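Local coordinates for uncharacterized protein (Burkholderia pseudomallei K96243, PDB 4RHO), which is of unknown function but carries an immunity protein 52 domain, and so probably protects its bacterium against a cognate polymorphic toxin, at residues A77-A80 and D81-S85; N110-R114 and P115-A119; I239-R242 and I243-R246. All coordinates share one frame; numbering follows the deposited sequence.

Contact 1: A77-A80 and D81-S85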
loop_
_atom_site.group_PDB
_atom_site.type_symbol
_atom_site.label_atom_id
_atom_site.label_comp_id
_atom_site.label_asym_id
_atom_site.label_seq_id
_atom_site.Cartn_x
_atom_site.Cartn_y
_atom_site.Cartn_z
ATOM N N ALA A 77 -1.815 -7.412 16.798
ATOM C CA ALA A 77 -1.379 -6.063 16.452
ATOM C C ALA A 77 -2.210 -4.996 17.167
ATOM O O ALA A 77 -1.691 -3.923 17.479
ATOM C CB ALA A 77 -1.461 -5.860 14.951
ATOM N N PHE A 78 -3.518 -5.262 17.373
ATOM C CA PHE A 78 -4.426 -4.255 17.920
ATOM C C PHE A 78 -5.229 -4.797 19.096
ATOM O O PHE A 78 -5.415 -6.013 19.214
ATOM C CB PHE A 78 -5.399 -3.749 16.822
ATOM C CG PHE A 78 -4.758 -3.493 15.480
ATOM C CD1 PHE A 78 -4.021 -2.338 15.252
ATOM C CD2 PHE A 78 -4.946 -4.375 14.423
ATOM C CE1 PHE A 78 -3.426 -2.103 14.010
ATOM C CE2 PHE A 78 -4.372 -4.126 13.174
ATOM C CZ PHE A 78 -3.621 -2.988 12.973
ATOM N N ASP A 79 -5.802 -3.881 19.914
ATOM C CA ASP A 79 -6.776 -4.243 20.936
ATOM C C ASP A 79 -8.141 -4.499 20.283
ATOM O O ASP A 79 -8.292 -4.291 19.076
ATOM C CB ASP A 79 -6.886 -3.126 22.007
ATOM C CG ASP A 79 -5.639 -2.956 22.867
ATOM O OD1 ASP A 79 -5.050 -3.988 23.270
ATOM O OD2 ASP A 79 -5.338 -1.802 23.254
ATOM N N ALA A 80 -9.144 -4.910 21.082
ATOM C CA ALA A 80 -10.495 -5.181 20.566
ATOM C C ALA A 80 -11.121 -3.920 19.914
ATOM O O ALA A 80 -11.938 -4.041 18.994
ATOM C CB ALA A 80 -11.389 -5.686 21.685
ATOM N N ASP A 81 -10.710 -2.717 20.377
ATOM C CA ASP A 81 -11.240 -1.447 19.862
ATOM C C ASP A 81 -10.492 -0.992 18.570
ATOM O O ASP A 81 -10.927 -0.053 17.903
ATOM C CB ASP A 81 -11.159 -0.348 20.944
ATOM C CG ASP A 81 -9.829 -0.309 21.690
ATOM O OD1 ASP A 81 -8.778 -0.519 21.042
ATOM O OD2 ASP A 81 -9.842 -0.031 22.909
ATOM N N GLY A 82 -9.392 -1.669 18.247
ATOM C CA GLY A 82 -8.620 -1.373 17.043
ATOM C C GLY A 82 -7.386 -0.526 17.294
ATOM O O GLY A 82 -6.635 -0.237 16.365
ATOM N N SER A 83 -7.175 -0.101 18.550
ATOM C CA SER A 83 -5.998 0.695 18.903
ATOM C C SER A 83 -4.764 -0.208 19.038
ATOM O O SER A 83 -4.908 -1.402 19.301
ATOM C CB SER A 83 -6.240 1.462 20.205
ATOM O OG SER A 83 -6.372 0.581 21.307
ATOM N N PRO A 84 -3.526 0.333 18.851
ATOM C CA PRO A 84 -2.329 -0.523 19.012
ATOM C C PRO A 84 -2.307 -1.209 20.379
ATOM O O PRO A 84 -2.554 -0.557 21.396
ATOM C CB PRO A 84 -1.160 0.466 18.864
ATOM C CG PRO A 84 -1.730 1.627 18.125
ATOM C CD PRO A 84 -3.161 1.731 18.535
ATOM N N SER A 85 -2.094 -2.541 20.401
ATOM C CA SER A 85 -2.039 -3.278 21.664
ATOM C C SER A 85 -0.685 -3.078 22.338
ATOM O O SER A 85 0.321 -2.881 21.651
ATOM C CB SER A 85 -2.310 -4.766 21.439
ATOM O OG SER A 85 -1.258 -5.390 20.727
#

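Contact 2: N110-R114 and P115-A119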
loop_
_atom_site.group_PDB
_atom_site.type_symbol
_atom_site.label_atom_id
_atom_site.label_comp_id
_atom_site.label_asym_id
_atom_site.label_seq_id
_atom_site.Cartn_x
_atom_site.Cartn_y
_atom_site.Cartn_z
ATOM N N ASN A 110 -2.664 -10.466 8.582
ATOM C CA ASN A 110 -4.041 -10.729 9.054
ATOM C C ASN A 110 -4.175 -12.123 9.757
ATOM O O ASN A 110 -5.291 -12.545 10.084
ATOM C CB ASN A 110 -5.038 -10.626 7.895
ATOM C CG ASN A 110 -4.897 -11.717 6.855
ATOM O OD1 ASN A 110 -3.847 -12.365 6.723
ATOM N ND2 ASN A 110 -5.940 -11.917 6.071
ATOM N N GLY A 111 -3.043 -12.791 9.991
ATOM C CA GLY A 111 -3.017 -14.077 10.690
ATOM C C GLY A 111 -3.610 -15.225 9.891
ATOM O O GLY A 111 -3.788 -16.327 10.420
ATOM N N ASN A 112 -3.906 -14.983 8.604
ATOM C CA ASN A 112 -4.503 -15.994 7.740
ATOM C C ASN A 112 -3.430 -16.625 6.831
ATOM O O ASN A 112 -2.810 -15.922 6.025
ATOM C CB ASN A 112 -5.639 -15.378 6.901
ATOM C CG ASN A 112 -6.569 -16.397 6.282
ATOM O OD1 ASN A 112 -6.184 -17.530 5.981
ATOM N ND2 ASN A 112 -7.809 -15.996 6.039
ATOM N N THR A 113 -3.189 -17.935 6.991
ATOM C CA THR A 113 -2.143 -18.636 6.244
ATOM C C THR A 113 -2.735 -19.418 5.039
ATOM O O THR A 113 -1.990 -20.076 4.306
ATOM C CB THR A 113 -1.369 -19.570 7.174
ATOM O OG1 THR A 113 -2.288 -20.188 8.078
ATOM C CG2 THR A 113 -0.295 -18.850 7.949
ATOM N N ARG A 114 -4.062 -19.314 4.825
ATOM C CA ARG A 114 -4.722 -19.967 3.686
ATOM C C ARG A 114 -4.323 -19.277 2.367
ATOM O O ARG A 114 -4.103 -18.063 2.346
ATOM C CB ARG A 114 -6.253 -19.951 3.865
ATOM C CG ARG A 114 -6.727 -20.694 5.111
ATOM C CD ARG A 114 -8.175 -20.385 5.426
ATOM N NE ARG A 114 -8.583 -20.939 6.719
ATOM C CZ ARG A 114 -9.765 -20.703 7.284
ATOM N NH1 ARG A 114 -10.651 -19.914 6.684
ATOM N NH2 ARG A 114 -10.063 -21.241 8.459
ATOM N N PRO A 115 -4.163 -20.049 1.257
ATOM C CA PRO A 115 -3.705 -19.430 -0.002
ATOM C C PRO A 115 -4.667 -18.355 -0.511
ATOM O O PRO A 115 -5.882 -18.576 -0.561
ATOM C CB PRO A 115 -3.637 -20.616 -0.973
ATOM C CG PRO A 115 -3.540 -21.812 -0.106
ATOM C CD PRO A 115 -4.329 -21.503 1.115
ATOM N N ASN A 116 -4.116 -17.155 -0.836
ATOM C CA ASN A 116 -4.868 -16.025 -1.417
ATOM C C ASN A 116 -5.870 -15.395 -0.388
ATOM O O ASN A 116 -6.556 -14.418 -0.719
ATOM C CB ASN A 116 -5.619 -16.463 -2.693
ATOM C CG ASN A 116 -5.836 -15.340 -3.674
ATOM O OD1 ASN A 116 -4.907 -14.608 -4.034
ATOM N ND2 ASN A 116 -7.043 -15.240 -4.202
ATOM N N GLU A 117 -5.897 -15.917 0.860
ATOM C CA GLU A 117 -6.787 -15.386 1.910
ATOM C C GLU A 117 -6.004 -14.517 2.913
ATOM O O GLU A 117 -6.590 -13.955 3.836
ATOM C CB GLU A 117 -7.502 -16.533 2.652
ATOM C CG GLU A 117 -8.477 -17.312 1.785
ATOM C CD GLU A 117 -9.262 -18.377 2.530
ATOM O OE1 GLU A 117 -9.770 -18.078 3.635
ATOM O OE2 GLU A 117 -9.446 -19.481 1.967
ATOM N N GLY A 118 -4.692 -14.437 2.724
ATOM C CA GLY A 118 -3.820 -13.682 3.610
ATOM C C GLY A 118 -3.620 -12.242 3.186
ATOM O O GLY A 118 -3.956 -11.865 2.064
ATOM N N ALA A 119 -3.092 -11.423 4.095
ATOM C CA ALA A 119 -2.783 -10.013 3.831
ATOM C C ALA A 119 -1.728 -9.523 4.796
ATOM O O ALA A 119 -1.609 -10.057 5.890
ATOM C CB ALA A 119 -4.040 -9.163 3.955
#

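Contact 3: I239-R242 and I243-R246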
loop_
_atom_site.group_PDB
_atom_site.type_symbol
_atom_site.label_atom_id
_atom_site.label_comp_id
_atom_site.label_asym_id
_atom_site.label_seq_id
_atom_site.Cartn_x
_atom_site.Cartn_y
_atom_site.Cartn_z
ATOM N N ILE A 239 -3.289 -0.169 -21.960
ATOM C CA ILE A 239 -3.984 1.069 -21.587
ATOM C C ILE A 239 -3.256 1.755 -20.384
ATOM O O ILE A 239 -3.093 2.980 -20.385
ATOM C CB ILE A 239 -5.505 0.826 -21.292
ATOM C CG1 ILE A 239 -6.252 2.170 -21.044
ATOM C CG2 ILE A 239 -5.710 -0.152 -20.132
ATOM C CD1 ILE A 239 -6.185 3.179 -22.256
ATOM N N ALA A 240 -2.739 0.954 -19.429
ATOM C CA ALA A 240 -1.947 1.501 -18.326
ATOM C C ALA A 240 -0.659 2.129 -18.858
ATOM O O ALA A 240 -0.276 3.213 -18.417
ATOM C CB ALA A 240 -1.624 0.409 -17.314
ATOM N N ASN A 241 -0.052 1.498 -19.904
ATOM C CA ASN A 241 1.145 2.023 -20.565
ATOM C C ASN A 241 0.845 3.355 -21.291
ATOM O O ASN A 241 1.616 4.308 -21.167
ATOM C CB ASN A 241 1.714 0.992 -21.556
ATOM C CG ASN A 241 2.456 -0.153 -20.892
ATOM O OD1 ASN A 241 2.755 -0.132 -19.689
ATOM N ND2 ASN A 241 2.806 -1.148 -21.668
ATOM N N ARG A 242 -0.304 3.425 -22.017
ATOM C CA ARG A 242 -0.728 4.651 -22.715
ATOM C C ARG A 242 -0.930 5.810 -21.730
ATOM O O ARG A 242 -0.568 6.952 -22.037
ATOM C CB ARG A 242 -2.020 4.402 -23.500
ATOM C CG ARG A 242 -1.820 3.569 -24.771
ATOM C CD ARG A 242 -3.148 3.159 -25.365
ATOM N NE ARG A 242 -3.973 4.323 -25.703
ATOM C CZ ARG A 242 -5.280 4.261 -25.928
ATOM N NH1 ARG A 242 -5.928 3.109 -25.802
ATOM N NH2 ARG A 242 -5.958 5.358 -26.234
ATOM N N ILE A 243 -1.520 5.523 -20.549
ATOM C CA ILE A 243 -1.753 6.544 -19.522
ATOM C C ILE A 243 -0.406 7.052 -18.964
ATOM O O ILE A 243 -0.242 8.257 -18.775
ATOM C CB ILE A 243 -2.675 5.998 -18.391
ATOM C CG1 ILE A 243 -4.083 5.666 -18.944
ATOM C CG2 ILE A 243 -2.763 7.006 -17.212
ATOM C CD1 ILE A 243 -4.979 4.953 -17.977
ATOM N N GLU A 244 0.577 6.133 -18.767
ATOM C CA GLU A 244 1.925 6.507 -18.286
ATOM C C GLU A 244 2.599 7.468 -19.262
ATOM O O GLU A 244 3.134 8.498 -18.842
ATOM C CB GLU A 244 2.797 5.256 -18.085
ATOM C CG GLU A 244 2.397 4.440 -16.872
ATOM C CD GLU A 244 2.832 2.986 -16.893
ATOM O OE1 GLU A 244 3.451 2.560 -17.893
ATOM O OE2 GLU A 244 2.484 2.255 -15.939
ATOM N N ILE A 245 2.527 7.160 -20.573
ATOM C CA ILE A 245 3.100 8.003 -21.628
ATOM C C ILE A 245 2.406 9.391 -21.641
ATOM O O ILE A 245 3.085 10.416 -21.707
ATOM C CB ILE A 245 2.989 7.291 -23.011
ATOM C CG1 ILE A 245 3.854 5.990 -23.034
ATOM C CG2 ILE A 245 3.372 8.246 -24.164
ATOM C CD1 ILE A 245 3.617 5.069 -24.294
ATOM N N ARG A 246 1.063 9.411 -21.507
ATOM C CA ARG A 246 0.295 10.663 -21.468
ATOM C C ARG A 246 0.726 11.545 -20.266
ATOM O O ARG A 246 0.943 12.747 -20.431
ATOM C CB ARG A 246 -1.217 10.365 -21.396
ATOM C CG ARG A 246 -2.099 11.627 -21.353
ATOM C CD ARG A 246 -2.096 12.366 -22.676
ATOM N NE ARG A 246 -2.691 11.563 -23.744
ATOM C CZ ARG A 246 -2.678 11.912 -25.023
ATOM N NH1 ARG A 246 -2.085 13.035 -25.405
ATOM N NH2 ARG A 246 -3.233 11.127 -25.935
#

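Contact 1: A77-A80 and D81-S85
Residues 77-85 fold back on themselves through a type I beta turn that runs from Asp79 to Gly82, and Phe78 and Pro84 form a single beta bridge with their CA atoms 4.4 Å apart. Gly82 N closes the turn on Asp79 O. Next to it Asp79 N gives a short, nearly straight bond of 2.7 Å to Ser83 O, and farther from the turn Ser85 N reaches Ala77 O at 3.3 Å. Gly82 takes a positive phi (100°) at the last position of the turn.

Asp81 stiffens the returning arm with an Asx turn. Its OD1 takes two bonds, from Ser83 N at 3.0 Å and from Ser83 OG at 2.7 Å, which arrive on the anti and syn sides of the carboxylate but from the same face of its plane. The Ser83 hydroxyl is brought back there by a chi1 of 66°, between the backbone N and the carbonyl carbon. A second carboxylate, that of Asp79, leans over the returning arm, its OD1 3.4 Å from Ser85 CB. Because Asp79 OD2 lies 4.3 Å from Asp81 OD1, each acid may raise the other's pKa somewhat. On the Phe78 ring, CD1 lies 3.5 Å from Gly82 O, and Ala77 CB covers one face near the rim.

Ser85 is the N-cap of helix 86-96; its OG bonds to Pro76 O and weakly to Ala88 N. Phe78 meets His59 edge-to-face and packs against Ile108 of strand 107-109 and Ser44 and Val47 of helix 36-51, while Ser44 also bonds to Gly82 O.

Contact 2: N110-R114 and P115-A119
Asn110 and Ala119 pair at the mouth of this loop through two hydrogen bonds, one from backbone to backbone and one that uses a side chain. Asn110 N donates to Ala119 O at 2.9 Å, and Ala119 N returns a weak bond to Asn110 OD1. The other end of the same amide reaches farther along the returning arm: ND2 gives 3.1 Å to Glu117 O, lying on a lone pair of that carbonyl, with the acceptor almost in the plane of the amide. A chi1 of 68° folds the Asn110 side chain across the loop, and bonds at both of its ends, the one to Ala119 N weak, limit the rotation of the amide. At the far end the chain reverses more tightly, Glu117 N binding Arg114 O at 3.2 Å.

Two successive Asx turns shape the outgoing arm. Asn110 OD1 accepts from Asn112 N, whose N-H comes from well above the carbonyl plane, and Asn112 OD1 accepts from Arg114 N at 3.0 Å. The whole is a beta-hairpin connection between the antiparallel neighbours 107-109 and 120-124, and Gly111 passes through it with positive phi.

Van der Waals and charged contacts complete the loop. Asn112 ND2 comes within 3.4 Å of Glu117 CB, the amide and carboxylate planes being 73° apart. Arg114 and Glu117 meet mainly through the aliphatic part of the arginine, with CD 3.3 Å from OE1; their salt bridge, NH1 to OE1, is long at 3.7 Å, although OE1 lies at the guanidinium edge near its plane. Asn110 also packs on Met57 and Trp62, and Asn116 OD1 bonds to Val141 N.

Contact 3: I239-R242 and I243-R246
Ile239 and Ile243 stand one helical turn apart in helix 234-249, and their side chains approach at 4.3 Å between CG1 of Ile239 and CD1 of Ile243. Four consecutive alpha-helical bonds join the two segments: Ile243 N to Ile239 O at 3.0 Å, then Glu244 N to Ala240 O, Ile245 N to Asn241 O and Arg246 N to Arg242 O.

The close-packed part is the side on which Ile239, Ala240, Ile243 and Glu244 are buried. Ile243 has its CG1 beside the backbone N (chi1 -64°), which lays that branch back along the preceding turn, 3.2 Å from Ile239 O. Glu244 also turns toward the N-terminal end of the helix; its CG is 3.3 Å from Ala240 O and its chain extends beyond CG. Although buried, the Glu244 carboxylate is well supplied with donors: OE1 accepts from Val179 N, and OE2 bonds to Val186 N and the Tyr174 hydroxyl. These three bonds would probably favour the charged form.

Toward solvent the packing is looser. Arg242 bends at chi3 (59°), which brings its guanidinium over Ile239: CD1 of that isoleucine sits 3.5 Å above one face, near the rim. Arg246, partly exposed, bends at both chi2 and chi3, and its NH2 forms a salt bridge with Glu203, which also touches Arg242. Exposed Ile245 contacts the preceding turn mainly through CG1, 3.4 Å from Asn241 O.

Loops pack against this last helix of the chain: Tyr174 lies on Ala240 and Asn241, Arg205 meets Ile239, and Glu203, the partner of the two arginines, belongs to the loop just ahead of strand 206-212.

How the contacts relate
The three contacts follow one another along the chain without touching, all within the immunity protein 52 domain. Contacts 1 and 2 are neighbours, with centres about 19 Å and nearest atoms about 8 Å apart; strand 107-109 relates them, since Ala77 and Phe78 of contact 1 pack on it and it leads into the loop of contact 2. That loop joins two neighbouring strands of the antiparallel sheet. Contact 3, on the final helix, packs on loops in a distant part of the chain, on the opposite side of its centre from contact 1; its centre is about 41 Å from that of contact 1 and about 33 Å from that of contact 2. The three are therefore independent local elements.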